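Local coordinates for protein probable chitinase (Chromobacterium violaceum, PDB 5JH8) that is a probable chitinase of glycosyl hydrolase family 18, expected to bind chitin and cleave its beta-1,4 linkages in the cleft of a TIM barrel, at residues A6-S9 / G13-A16; D31-T36 / P47-A52; V115-R120 / N154-Y159; M176-A181 / S295-G300; F259-G262 / R268-V271. One frame throughout, in Å; residues are numbered along the deposited sequence. Where two conformers were deposited one is given.

Interaction 1. Residues A6-S9 / G13-A16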
# COMPACT_ATOMS: atom_id res chain seq x y z
N ALA A 6 6.60 3.84 5.05
CA ALA A 6 5.88 2.94 5.94
C ALA A 6 4.43 3.40 6.08
O ALA A 6 4.14 4.58 6.08
CB ALA A 6 6.56 2.93 7.31
N TYR A 7 3.53 2.44 6.24
CA TYR A 7 2.11 2.70 6.48
C TYR A 7 1.81 2.61 7.97
O TYR A 7 2.01 1.57 8.60
CB TYR A 7 1.20 1.77 5.66
CG TYR A 7 0.96 2.37 4.29
CD1 TYR A 7 1.90 2.29 3.30
CD2 TYR A 7 -0.16 3.16 4.06
CE1 TYR A 7 1.74 2.95 2.12
CE2 TYR A 7 -0.34 3.80 2.86
CZ TYR A 7 0.62 3.72 1.90
OH TYR A 7 0.49 4.41 0.73
N TYR A 8 1.33 3.73 8.53
CA TYR A 8 0.89 3.83 9.92
C TYR A 8 -0.63 3.82 9.92
O TYR A 8 -1.27 4.83 9.62
CB TYR A 8 1.46 5.09 10.57
CG TYR A 8 1.15 5.18 12.04
CD1 TYR A 8 1.79 4.37 12.93
CD2 TYR A 8 0.19 6.05 12.53
CE1 TYR A 8 1.51 4.43 14.28
CE2 TYR A 8 -0.11 6.10 13.88
CZ TYR A 8 0.56 5.28 14.76
OH TYR A 8 0.32 5.31 16.12
N SER A 9 -1.21 2.69 10.31
CA SER A 9 -2.63 2.44 10.15
C SER A 9 -3.16 1.79 11.42
O SER A 9 -2.44 1.61 12.41
CB SER A 9 -2.88 1.55 8.93
OG SER A 9 -4.26 1.29 8.81
N GLY A 13 0.08 -2.52 17.94
CA GLY A 13 1.52 -2.42 17.85
C GLY A 13 2.01 -1.38 16.87
O GLY A 13 3.22 -1.26 16.66
N ASN A 14 1.11 -0.58 16.29
CA ASN A 14 1.50 0.39 15.29
C ASN A 14 2.50 1.41 15.82
O ASN A 14 3.53 1.67 15.18
CB ASN A 14 0.27 1.05 14.65
CG ASN A 14 -0.69 1.73 15.65
OD1 ASN A 14 -0.55 1.65 16.87
ND2 ASN A 14 -1.71 2.37 15.09
N TYR A 15 2.21 2.01 16.98
CA TYR A 15 3.06 3.07 17.51
C TYR A 15 4.40 2.51 17.98
O TYR A 15 5.46 3.14 17.79
CB TYR A 15 2.32 3.83 18.64
CG TYR A 15 3.07 5.06 19.07
CD1 TYR A 15 2.93 6.25 18.38
CD2 TYR A 15 3.95 5.03 20.13
CE1 TYR A 15 3.67 7.36 18.73
CE2 TYR A 15 4.70 6.13 20.49
CZ TYR A 15 4.56 7.30 19.77
OH TYR A 15 5.30 8.41 20.07
N ALA A 16 4.38 1.34 18.61
CA ALA A 16 5.61 0.70 19.00
C ALA A 16 6.51 0.46 17.80
O ALA A 16 7.73 0.67 17.88
CB ALA A 16 5.31 -0.63 19.70
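Asn14, in the first turn of helix 14-20, reaches back to Ser9 where the chain leaves strand 3-8, and donates from ND2 to Ser9 O at 2.9 Å. The bond is moderately bent, 149° at the hydrogen, and ND2 approaches tilted from the Ser9 carbonyl plane. A chi1 of 56° puts Asn14 CG between the backbone N and the carbonyl carbon, folding the amide over its own helix start. There OD1 takes a weak bond from Tyr15 N while the NH2 group faces Ser9. Both ends of the amide are thus engaged, which restrains its rotation. Tyr8 supplies the apolar half of the contact. Its CG lies opposite the backbone N (chi1 -175°). The backbone Asn14 O meets the ring edge, 3.5 Å from Tyr8 CE1, whereas the Asn14 amide lies nearly parallel to the ring and offset over its rim, ND2 being 3.7 Å from Tyr8 CZ. Farther out, Tyr8 OH meets Tyr15 CB at 3.5 Å and sits at the edge of the Tyr15 ring. Phe32 and Ala52 also pack on Tyr8. The contact closes the short loop of the beta-alpha-beta unit made by strand 3-8, helix 14-20 and strand 27-35 of the barrel. Chemically, one amide ties the carbonyl of buried Ser9 to the beginning of a helix, and the neighbouring phenol packs against both the backbone and the amide of the same asparagine.

Interaction 2. Residues D31-T36 / P47-A52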
# COMPACT_ATOMS: atom_id res chain seq x y z
N ASP A 31 -2.46 6.72 7.91
CA ASP A 31 -3.71 6.16 7.36
C ASP A 31 -4.81 6.21 8.43
O ASP A 31 -5.21 5.19 9.00
CB ASP A 31 -3.44 4.73 6.89
CG ASP A 31 -4.68 4.02 6.42
OD1 ASP A 31 -5.36 4.56 5.54
OD2 ASP A 31 -4.95 2.89 6.91
N PHE A 32 -5.29 7.43 8.69
CA PHE A 32 -6.24 7.67 9.77
C PHE A 32 -7.43 8.52 9.34
O PHE A 32 -8.18 8.97 10.22
CB PHE A 32 -5.54 8.29 10.99
CG PHE A 32 -4.92 7.26 11.90
CD1 PHE A 32 -3.78 6.56 11.54
CD2 PHE A 32 -5.51 6.98 13.10
CE1 PHE A 32 -3.25 5.60 12.37
CE2 PHE A 32 -5.00 6.01 13.93
CZ PHE A 32 -3.86 5.33 13.57
N TYR A 33 -7.64 8.72 8.04
CA TYR A 33 -8.55 9.75 7.58
C TYR A 33 -9.41 9.26 6.43
O TYR A 33 -8.94 8.53 5.55
CB TYR A 33 -7.77 11.00 7.14
CG TYR A 33 -6.73 11.41 8.16
CD1 TYR A 33 -7.10 12.05 9.33
CD2 TYR A 33 -5.38 11.10 7.99
CE1 TYR A 33 -6.16 12.41 10.27
CE2 TYR A 33 -4.45 11.45 8.93
CZ TYR A 33 -4.83 12.10 10.07
OH TYR A 33 -3.87 12.46 10.99
N ASN A 34 -10.66 9.72 6.42
CA ASN A 34 -11.58 9.50 5.30
C ASN A 34 -11.94 10.85 4.68
O ASN A 34 -11.64 11.92 5.23
CB ASN A 34 -12.84 8.78 5.78
CG ASN A 34 -12.56 7.38 6.31
OD1 ASN A 34 -11.59 6.73 5.90
ND2 ASN A 34 -13.41 6.90 7.20
N ILE A 35 -12.58 10.79 3.51
CA ILE A 35 -13.16 11.97 2.88
C ILE A 35 -14.61 11.68 2.57
O ILE A 35 -14.96 10.54 2.23
CB ILE A 35 -12.35 12.40 1.63
CG1 ILE A 35 -12.76 13.80 1.15
CG2 ILE A 35 -12.42 11.37 0.52
CD1 ILE A 35 -11.78 14.41 0.17
N THR A 36 -15.46 12.68 2.73
CA THR A 36 -16.88 12.52 2.44
C THR A 36 -17.18 12.87 0.98
O THR A 36 -16.37 13.46 0.27
CB THR A 36 -17.73 13.43 3.34
OG1 THR A 36 -17.55 14.79 2.93
CG2 THR A 36 -17.38 13.26 4.81
N PRO A 47 -8.78 6.92 17.01
CA PRO A 47 -8.31 8.16 17.64
C PRO A 47 -7.28 8.89 16.79
O PRO A 47 -6.44 8.27 16.13
CB PRO A 47 -7.68 7.67 18.95
CG PRO A 47 -8.37 6.41 19.23
CD PRO A 47 -8.60 5.77 17.89
N ALA A 48 -7.33 10.21 16.82
CA ALA A 48 -6.44 11.02 16.02
C ALA A 48 -4.99 10.70 16.36
O ALA A 48 -4.63 10.66 17.55
CB ALA A 48 -6.71 12.50 16.27
N PRO A 49 -4.12 10.50 15.37
CA PRO A 49 -2.74 10.06 15.61
C PRO A 49 -1.80 11.24 15.88
O PRO A 49 -0.73 11.36 15.27
CB PRO A 49 -2.42 9.31 14.32
CG PRO A 49 -3.14 10.10 13.29
CD PRO A 49 -4.45 10.49 13.93
N ASN A 50 -2.19 12.13 16.78
CA ASN A 50 -1.43 13.36 16.96
C ASN A 50 -0.06 13.09 17.58
O ASN A 50 0.91 13.80 17.29
CB ASN A 50 -2.26 14.37 17.73
CG ASN A 50 -3.54 14.74 16.97
OD1 ASN A 50 -3.52 14.83 15.73
ND2 ASN A 50 -4.65 14.91 17.69
N ASP A 51 0.03 12.04 18.39
CA ASP A 51 1.29 11.59 18.96
C ASP A 51 2.26 11.11 17.88
O ASP A 51 3.46 11.42 17.92
CB ASP A 51 1.00 10.48 19.98
CG ASP A 51 0.07 9.33 19.46
OD1 ASP A 51 -0.41 9.35 18.32
OD2 ASP A 51 -0.19 8.41 20.26
N ALA A 52 1.76 10.33 16.93
CA ALA A 52 2.58 9.84 15.83
C ALA A 52 3.09 10.98 14.97
O ALA A 52 4.27 11.02 14.57
CB ALA A 52 1.78 8.84 15.00
O HOH W 1 -4.72 14.01 13.06
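Pro49 sets its CB-CG-CD edge over one face of the Phe32 ring, a CH-pi contact with Pro49 CB 3.9 Å from the centroid of Phe32 and only 6° off the ring normal. Pro49 CG comes to 3.6 Å from Phe32 CG, nearer the root of the ring. The same CG meets the hydroxyl of Tyr33, 3.4 Å from Tyr33 OH, so the pyrrolidine touches two consecutive aromatic residues of strand 27-35. Pro47 O approaches Phe32 CD2 obliquely at 3.4 Å. In the next shell, Tyr33 turns its CG away from its own carbonyl carbon (chi1 -48°), and one face of its ring rests over Phe32 CB. Its hydroxyl then holds a water, 2.7 Å from Tyr33 OH, which donates to Asn50 OD1 at 3.0 Å and carries the contact on to helix 50-58. Pro49 is placed by an inverse gamma turn centred on it, at the N-cap position of that helix. Outside the pair, Tyr33 makes an edge-to-face contact with Phe99. The contact thus seats the start of helix 50-58 against the second strand of the TIM barrel. With no direct hydrogen bond across, cohesion rests on dispersion and the CH-pi contact, while a single water bridges the polar ends.

Interaction 3. Residues V115-R120 / N154-Y159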
# COMPACT_ATOMS: atom_id res chain seq x y z
N VAL A 115 -12.42 2.75 -7.28
CA VAL A 115 -12.81 3.77 -8.24
C VAL A 115 -13.51 3.08 -9.40
O VAL A 115 -12.98 2.12 -9.98
CB VAL A 115 -11.59 4.59 -8.69
CG1 VAL A 115 -11.94 5.50 -9.85
CG2 VAL A 115 -11.03 5.39 -7.53
N ALA A 116 -14.71 3.56 -9.75
CA ALA A 116 -15.49 2.94 -10.81
C ALA A 116 -14.81 3.12 -12.16
O ALA A 116 -14.21 4.16 -12.44
CB ALA A 116 -16.88 3.58 -10.88
N GLN A 117 -14.93 2.12 -13.02
CA GLN A 117 -14.30 2.21 -14.33
C GLN A 117 -14.77 3.44 -15.10
O GLN A 117 -13.99 4.06 -15.82
CB GLN A 117 -14.50 0.92 -15.13
CG GLN A 117 -15.94 0.52 -15.39
CD GLN A 117 -16.03 -0.85 -16.01
OE1 GLN A 117 -15.07 -1.33 -16.61
NE2 GLN A 117 -17.17 -1.51 -15.84
N GLY A 118 -16.04 3.82 -14.94
CA GLY A 118 -16.54 5.00 -15.62
C GLY A 118 -15.95 6.30 -15.14
O GLY A 118 -16.15 7.34 -15.78
N ASP A 119 -15.23 6.28 -14.03
CA ASP A 119 -14.61 7.46 -13.45
C ASP A 119 -13.14 7.59 -13.79
O ASP A 119 -12.47 8.44 -13.21
CB ASP A 119 -14.80 7.48 -11.94
CG ASP A 119 -16.19 7.90 -11.55
OD1 ASP A 119 -16.70 8.88 -12.16
OD2 ASP A 119 -16.79 7.27 -10.65
N ARG A 120 -12.63 6.82 -14.76
CA ARG A 120 -11.22 6.87 -15.11
C ARG A 120 -10.75 8.30 -15.35
O ARG A 120 -9.79 8.78 -14.72
CB ARG A 120 -10.95 6.01 -16.35
CG ARG A 120 -9.51 6.06 -16.86
CD ARG A 120 -9.41 5.29 -18.15
NE ARG A 120 -8.09 5.23 -18.76
CZ ARG A 120 -7.20 4.27 -18.52
NH1 ARG A 120 -7.45 3.32 -17.65
NH2 ARG A 120 -6.04 4.26 -19.16
N ASN A 154 -7.87 -3.34 -18.50
CA ASN A 154 -9.26 -3.03 -18.81
C ASN A 154 -10.24 -3.77 -17.90
O ASN A 154 -11.46 -3.65 -18.11
CB ASN A 154 -9.55 -3.34 -20.28
CG ASN A 154 -8.66 -2.55 -21.22
OD1 ASN A 154 -8.08 -3.11 -22.16
ND2 ASN A 154 -8.55 -1.26 -20.98
N HIS A 155 -9.76 -4.53 -16.93
CA HIS A 155 -10.65 -5.18 -15.98
C HIS A 155 -11.46 -4.11 -15.25
O HIS A 155 -10.94 -3.03 -14.96
CB HIS A 155 -9.83 -5.98 -14.97
CG HIS A 155 -10.64 -6.83 -14.04
ND1 HIS A 155 -11.25 -6.33 -12.91
CD2 HIS A 155 -10.92 -8.15 -14.06
CE1 HIS A 155 -11.87 -7.30 -12.28
NE2 HIS A 155 -11.70 -8.42 -12.96
N PRO A 156 -12.73 -4.38 -14.92
CA PRO A 156 -13.52 -3.35 -14.20
C PRO A 156 -12.86 -2.82 -12.94
O PRO A 156 -13.14 -1.68 -12.54
CB PRO A 156 -14.83 -4.07 -13.89
CG PRO A 156 -14.92 -5.13 -14.89
CD PRO A 156 -13.54 -5.57 -15.23
N ALA A 157 -12.03 -3.61 -12.27
CA ALA A 157 -11.38 -3.16 -11.04
C ALA A 157 -10.23 -2.20 -11.30
O ALA A 157 -9.84 -1.47 -10.39
CB ALA A 157 -10.85 -4.36 -10.25
N ASN A 158 -9.68 -2.21 -12.51
CA ASN A 158 -8.45 -1.50 -12.82
C ASN A 158 -8.62 -0.35 -13.80
O ASN A 158 -7.77 0.55 -13.81
CB ASN A 158 -7.43 -2.49 -13.40
CG ASN A 158 -7.06 -3.57 -12.42
OD1 ASN A 158 -7.03 -3.33 -11.22
ND2 ASN A 158 -6.77 -4.77 -12.93
N TYR A 159 -9.67 -0.36 -14.63
CA TYR A 159 -9.76 0.63 -15.69
C TYR A 159 -9.93 2.05 -15.15
O TYR A 159 -9.59 3.01 -15.86
CB TYR A 159 -10.91 0.28 -16.66
CG TYR A 159 -10.92 1.15 -17.89
CD1 TYR A 159 -9.94 1.02 -18.86
CD2 TYR A 159 -11.90 2.11 -18.08
CE1 TYR A 159 -9.93 1.82 -19.97
CE2 TYR A 159 -11.91 2.91 -19.21
CZ TYR A 159 -10.92 2.76 -20.14
OH TYR A 159 -10.90 3.55 -21.27
O HOH W 2 -11.86 -0.20 -8.86
O HOH W 3 -11.89 0.71 -12.11
O HOH W 4 -15.67 -0.60 -12.06
O HOH W 5 -14.11 -3.30 -18.02
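A cation-pi stack joins two loops at the protein surface: Arg120, where helix 120-135 begins, lies on the ring of Tyr159. Both loops follow strands of the family 18 barrel, segment 115-120 coming after strand 107-111 and segment 154-159 after strand 142-146. The Arg120 guanidinium and the Tyr159 ring are nearly parallel, planes 18° apart, with the guanidinium off-centre and Tyr159 CE1 beneath one of its faces. Closer to the ring middle, Arg120 CD makes a CH-pi contact 3.8 Å from the Tyr159 centroid. The arginine is extended from CG to NE, with chi4 (91°) turning the guanidinium onto the ring, and this stretch carries the group across the tyrosine far enough for NH1 to donate to Tyr159 O at 2.8 Å. That bond is fairly straight, 161° at the hydrogen, and the oxygen lies in the guanidinium plane. One tyrosine therefore offers the arginine both a carbonyl and a pi face, which fixes the rotation of the charged group. The rim of the ring belongs to Gln117, whose backbone O is 3.6 Å from Tyr159 CD2. The Gln117 side chain runs beside Pro156 in the same direction, Gln117 OE1 being 3.5 Å from Pro156 CA. Water fills out this hydrophilic flank: one molecule donates to both Gln117 OE1, at 2.6 Å, and Asn154 O, and another accepts from Gln117 N and donates to Pro156 O. The contact joins the start of helix 120-135 to the loop leading to helix 163-169, these loops following the neighbouring parallel strands 107-111 and 142-146.

Interaction 4. Residues M176-A181 / S295-G300. With HIS (histidine), chain F; 6KY ((2S)-2-(dimethylamino)-4-(methylselanyl)butanoic acid), chain E.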
# COMPACT_ATOMS: atom_id res chain seq x y z
N MSE A 176 0.34 -0.84 -5.23
CA MSE A 176 -0.02 -1.78 -4.18
C MSE A 176 0.22 -3.20 -4.68
O MSE A 176 -0.73 -3.98 -4.95
CB MSE A 176 -1.48 -1.58 -3.77
CG MSE A 176 -1.70 -0.22 -3.18
SE MSE A 176 -3.58 0.21 -2.90
CE MSE A 176 -4.14 -1.46 -2.11
N SER A 177 1.51 -3.53 -4.86
CA SER A 177 1.91 -4.83 -5.38
C SER A 177 1.88 -5.90 -4.29
O SER A 177 2.87 -6.56 -3.97
CB SER A 177 3.28 -4.75 -6.05
OG SER A 177 4.26 -4.16 -5.24
N TYR A 178 0.66 -6.07 -3.77
CA TYR A 178 0.31 -7.11 -2.81
C TYR A 178 -1.18 -7.39 -3.00
O TYR A 178 -1.87 -6.71 -3.76
CB TYR A 178 0.72 -6.73 -1.36
CG TYR A 178 0.57 -5.28 -0.99
CD1 TYR A 178 -0.68 -4.71 -0.78
CD2 TYR A 178 1.69 -4.46 -0.82
CE1 TYR A 178 -0.81 -3.37 -0.43
CE2 TYR A 178 1.56 -3.15 -0.47
CZ TYR A 178 0.32 -2.60 -0.26
OH TYR A 178 0.27 -1.29 0.10
N ASP A 179 -1.66 -8.43 -2.34
CA ASP A 179 -3.03 -8.91 -2.56
C ASP A 179 -3.24 -9.46 -3.98
O ASP A 179 -4.35 -9.42 -4.52
CB ASP A 179 -4.08 -7.88 -2.15
CG ASP A 179 -4.03 -7.60 -0.67
OD1 ASP A 179 -3.54 -8.45 0.10
OD2 ASP A 179 -4.48 -6.51 -0.29
N GLU A 180 -2.18 -10.01 -4.56
CA GLU A 180 -2.33 -10.77 -5.80
C GLU A 180 -3.33 -11.90 -5.62
O GLU A 180 -4.09 -12.23 -6.53
CB GLU A 180 -0.96 -11.32 -6.19
CG GLU A 180 -0.93 -12.06 -7.49
CD GLU A 180 0.38 -12.78 -7.74
OE1 GLU A 180 1.34 -12.63 -6.96
OE2 GLU A 180 0.43 -13.53 -8.75
N ALA A 181 -3.31 -12.51 -4.44
CA ALA A 181 -4.31 -13.45 -3.97
C ALA A 181 -4.76 -12.92 -2.61
O ALA A 181 -3.98 -12.29 -1.91
CB ALA A 181 -3.72 -14.85 -3.78
N SER A 295 7.39 0.82 -0.54
CA SER A 295 6.39 1.06 0.48
C SER A 295 6.09 -0.27 1.16
O SER A 295 6.08 -1.33 0.51
CB SER A 295 5.13 1.68 -0.13
OG SER A 295 4.50 0.83 -1.08
N LEU A 296 5.87 -0.22 2.48
CA LEU A 296 5.75 -1.40 3.32
C LEU A 296 4.40 -1.35 4.04
O LEU A 296 4.10 -0.35 4.70
CB LEU A 296 6.88 -1.46 4.35
CG LEU A 296 8.34 -1.47 3.84
CD1 LEU A 296 8.61 -2.47 2.72
CD2 LEU A 296 8.84 -0.08 3.42
N TYR A 297 3.63 -2.42 3.94
CA TYR A 297 2.30 -2.44 4.52
C TYR A 297 2.23 -3.60 5.50
O TYR A 297 2.21 -4.76 5.07
CB TYR A 297 1.21 -2.59 3.44
CG TYR A 297 -0.16 -2.29 4.01
CD1 TYR A 297 -0.90 -3.28 4.62
CD2 TYR A 297 -0.64 -1.00 4.07
CE1 TYR A 297 -2.12 -3.01 5.21
CE2 TYR A 297 -1.84 -0.71 4.68
CZ TYR A 297 -2.57 -1.73 5.26
OH TYR A 297 -3.78 -1.51 5.87
N ALA A 298 2.17 -3.36 6.82
CA ALA A 298 2.07 -2.08 7.52
C ALA A 298 2.71 -2.24 8.91
O ALA A 298 2.92 -3.34 9.41
CB ALA A 298 0.62 -1.65 7.68
N LEU A 299 3.01 -1.10 9.53
CA LEU A 299 3.61 -1.07 10.86
C LEU A 299 2.72 -1.78 11.87
O LEU A 299 1.52 -1.55 11.96
CB LEU A 299 3.83 0.39 11.28
CG LEU A 299 4.91 1.14 10.51
CD1 LEU A 299 4.75 2.63 10.76
CD2 LEU A 299 6.35 0.72 10.87
N GLY A 300 3.34 -2.64 12.67
CA GLY A 300 2.66 -3.41 13.67
C GLY A 300 2.54 -4.87 13.31
O GLY A 300 2.20 -5.69 14.17
N HIS F . -5.83 -2.53 2.30
CA HIS F . -5.84 -1.29 3.06
C HIS F . -7.17 -1.15 3.80
O HIS F . -8.19 -1.73 3.42
CB HIS F . -5.59 -0.09 2.15
CG HIS F . -4.19 -0.01 1.62
ND1 HIS F . -3.66 1.14 1.09
CD2 HIS F . -3.21 -0.95 1.53
CE1 HIS F . -2.41 0.92 0.71
NE2 HIS F . -2.12 -0.35 0.95
OXT HIS F . -7.23 -0.44 4.80
N 6KY E . -4.45 -5.60 2.08
CA 6KY E . -5.78 -4.94 1.99
C 6KY E . -5.81 -3.72 2.89
O 6KY E . -5.76 -3.87 4.11
CB 6KY E . -6.96 -5.88 2.31
CG 6KY E . -7.07 -7.03 1.30
SE 6KY E . -8.62 -8.19 1.57
CE 6KY E . -7.93 -9.15 3.12
CN1 6KY E . -4.21 -6.34 3.33
CN2 6KY E . -3.32 -4.66 1.87
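Tyr178 and Tyr297 meet where strands 172-176 and 293-297 of the TIM barrel give way to their following loops, in the family 18 ligand cleft. The tight part is small: Tyr178 OH lies 3.7 Å from Tyr297 CB, and the two rings are oblique to each other. Tyr178 CG sits between its backbone N and carbonyl carbon (chi1 37°), which directs the hydroxyl inward to a hydrogen bond with NE2 of the bound histidine at 2.7 Å; Gln174 also bonds this OH. Tyr297 is sandwiched, with histidine CD2 3.4 Å above one face and Ala298 CB, brought there across a cis peptide, 3.6 Å above the opposite one. Its own hydroxyl bonds Tyr11. On the less buried side, Asp179 makes no contact with 295-300 yet is firmly held: its OD2 takes the dimethylamino N of the selenium-containing ligand at 2.5 Å, and Tyr219 and Tyr221 bind its other oxygen, OD1. Asp111 is a further partner of the histidine. The two bound groups form one peptide-like unit, the carboxyl carbon C of the selenium-containing ligand lying 1.3 Å from the backbone N of the bound histidine.

Interaction 5. Residues F259-G262 / R268-V271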
# COMPACT_ATOMS: atom_id res chain seq x y z
N PHE A 259 3.45 -23.04 2.77
CA PHE A 259 3.41 -24.27 3.55
C PHE A 259 1.97 -24.66 3.77
O PHE A 259 1.05 -23.86 3.59
CB PHE A 259 4.19 -24.19 4.87
CG PHE A 259 3.75 -23.09 5.81
CD1 PHE A 259 4.28 -21.81 5.70
CD2 PHE A 259 2.87 -23.35 6.86
CE1 PHE A 259 3.91 -20.83 6.57
CE2 PHE A 259 2.51 -22.35 7.74
CZ PHE A 259 3.05 -21.09 7.59
N ASN A 260 1.79 -25.92 4.15
CA ASN A 260 0.49 -26.45 4.47
C ASN A 260 0.52 -27.04 5.86
O ASN A 260 1.59 -27.35 6.42
CB ASN A 260 0.09 -27.57 3.51
CG ASN A 260 -0.03 -27.10 2.10
OD1 ASN A 260 -1.07 -26.58 1.68
ND2 ASN A 260 1.05 -27.28 1.34
N TYR A 261 -0.67 -27.24 6.41
CA TYR A 261 -0.79 -27.94 7.67
C TYR A 261 -2.21 -28.46 7.83
O TYR A 261 -3.15 -27.97 7.20
CB TYR A 261 -0.38 -27.04 8.84
CG TYR A 261 -1.27 -25.83 9.10
CD1 TYR A 261 -2.37 -25.93 9.93
CD2 TYR A 261 -0.98 -24.58 8.57
CE1 TYR A 261 -3.17 -24.84 10.21
CE2 TYR A 261 -1.77 -23.47 8.85
CZ TYR A 261 -2.86 -23.61 9.67
OH TYR A 261 -3.65 -22.54 9.97
N GLY A 262 -2.35 -29.50 8.65
CA GLY A 262 -3.64 -30.05 8.97
C GLY A 262 -4.12 -29.52 10.31
O GLY A 262 -3.47 -29.74 11.34
N ARG A 268 -7.24 -28.86 5.61
CA ARG A 268 -5.86 -28.71 5.18
C ARG A 268 -5.65 -27.27 4.74
O ARG A 268 -6.16 -26.85 3.70
CB ARG A 268 -5.51 -29.67 4.04
CG ARG A 268 -4.04 -29.53 3.63
CD ARG A 268 -3.60 -30.61 2.67
NE ARG A 268 -2.19 -30.46 2.28
CZ ARG A 268 -1.78 -29.90 1.15
NH1 ARG A 268 -2.65 -29.42 0.26
NH2 ARG A 268 -0.47 -29.82 0.90
N HIS A 269 -4.89 -26.52 5.54
CA HIS A 269 -4.62 -25.12 5.28
C HIS A 269 -3.46 -24.95 4.32
O HIS A 269 -2.58 -25.81 4.22
CB HIS A 269 -4.30 -24.41 6.59
CG HIS A 269 -5.50 -24.13 7.43
ND1 HIS A 269 -5.85 -22.87 7.84
CD2 HIS A 269 -6.45 -24.96 7.92
CE1 HIS A 269 -6.95 -22.93 8.57
NE2 HIS A 269 -7.34 -24.19 8.63
N THR A 270 -3.46 -23.81 3.63
CA THR A 270 -2.39 -23.40 2.75
C THR A 270 -2.03 -21.96 3.10
O THR A 270 -2.91 -21.10 3.13
CB THR A 270 -2.85 -23.42 1.29
OG1 THR A 270 -3.29 -24.73 0.94
CG2 THR A 270 -1.74 -23.10 0.35
N VAL A 271 -0.75 -21.71 3.38
CA VAL A 271 -0.26 -20.38 3.65
C VAL A 271 0.65 -19.95 2.52
O VAL A 271 1.48 -20.74 2.06
CB VAL A 271 0.52 -20.35 4.99
CG1 VAL A 271 1.19 -18.98 5.22
CG2 VAL A 271 -0.38 -20.73 6.14
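Phe259 and Tyr261 reach across to Val271 and His269 because each turns CG between its backbone N and carbonyl carbon, chi1 58° and 65°, swinging the ring over the partner strand. Phe259 thereby lays one face on Val271, whose CB stands 3.8 Å from the Phe259 centroid in a CH-pi contact. Val271 CG1 touches Phe259 CE1 at 3.6 Å near the rim. Tyr261 covers His269 in the same way, the CB of His269 lying 3.6 Å from the centroid of Tyr261. The imidazole is nearly parallel to the phenol but slid aside, so the two rings barely overlap. The backbones form an antiparallel beta hairpin, strands at 158°, in the segment between strands 212-222 and 293-297, consistent with the alpha+beta insertion that many family 18 chitinases carry near the last barrel strands. Phe259 with Val271 and Tyr261 with His269 are its hydrogen-bonded pairs: Val271 N donates to Phe259 O at 2.8 Å and His269 N to Tyr261 O at 2.8 Å, while the return bonds, Phe259 N to Val271 O at 3.1 Å and Tyr261 N to His269 O at 3.2 Å, are longer. On the other face of the hairpin the guanidinium of extended Arg268 and the amide of Asn260 stack with their planes nearly parallel, though the closeness of the modelled approach is doubtful; Thr270 stands beside that amide. Leu240 and Ile241 of helix 237-244 cover the aromatic face, and Tyr244 stacks on Tyr261. Asp222 grips both Tyr261 OH and His269 ND1, one carboxylate oxygen to each.

Interaction 1 touches both 2 and 4; of the five, only interaction 4 holds the ligands, and interaction 2 lies one layer out. Interactions 1 and 2, centres 12 Å apart, are joined by probable hydrogen bonds, Tyr8 O to Asp31 N at 2.8 Å and Ser9 OG to Asp31 OD2 at 2.6 Å. Interaction 1 meets interaction 4, centres 13 Å apart, through a probable hydrogen bond of Tyr7 O with Leu299 N at 3.0 Å. The Phe32 side chain of interaction 2 is about 10 Å from the histidine. Interaction 3 is on the opposite side of the chain's centre from interaction 1, nearest atoms about 14 Å apart. Interaction 5 is outlying, its Val271 side chain about 14 Å from the selenium-containing ligand.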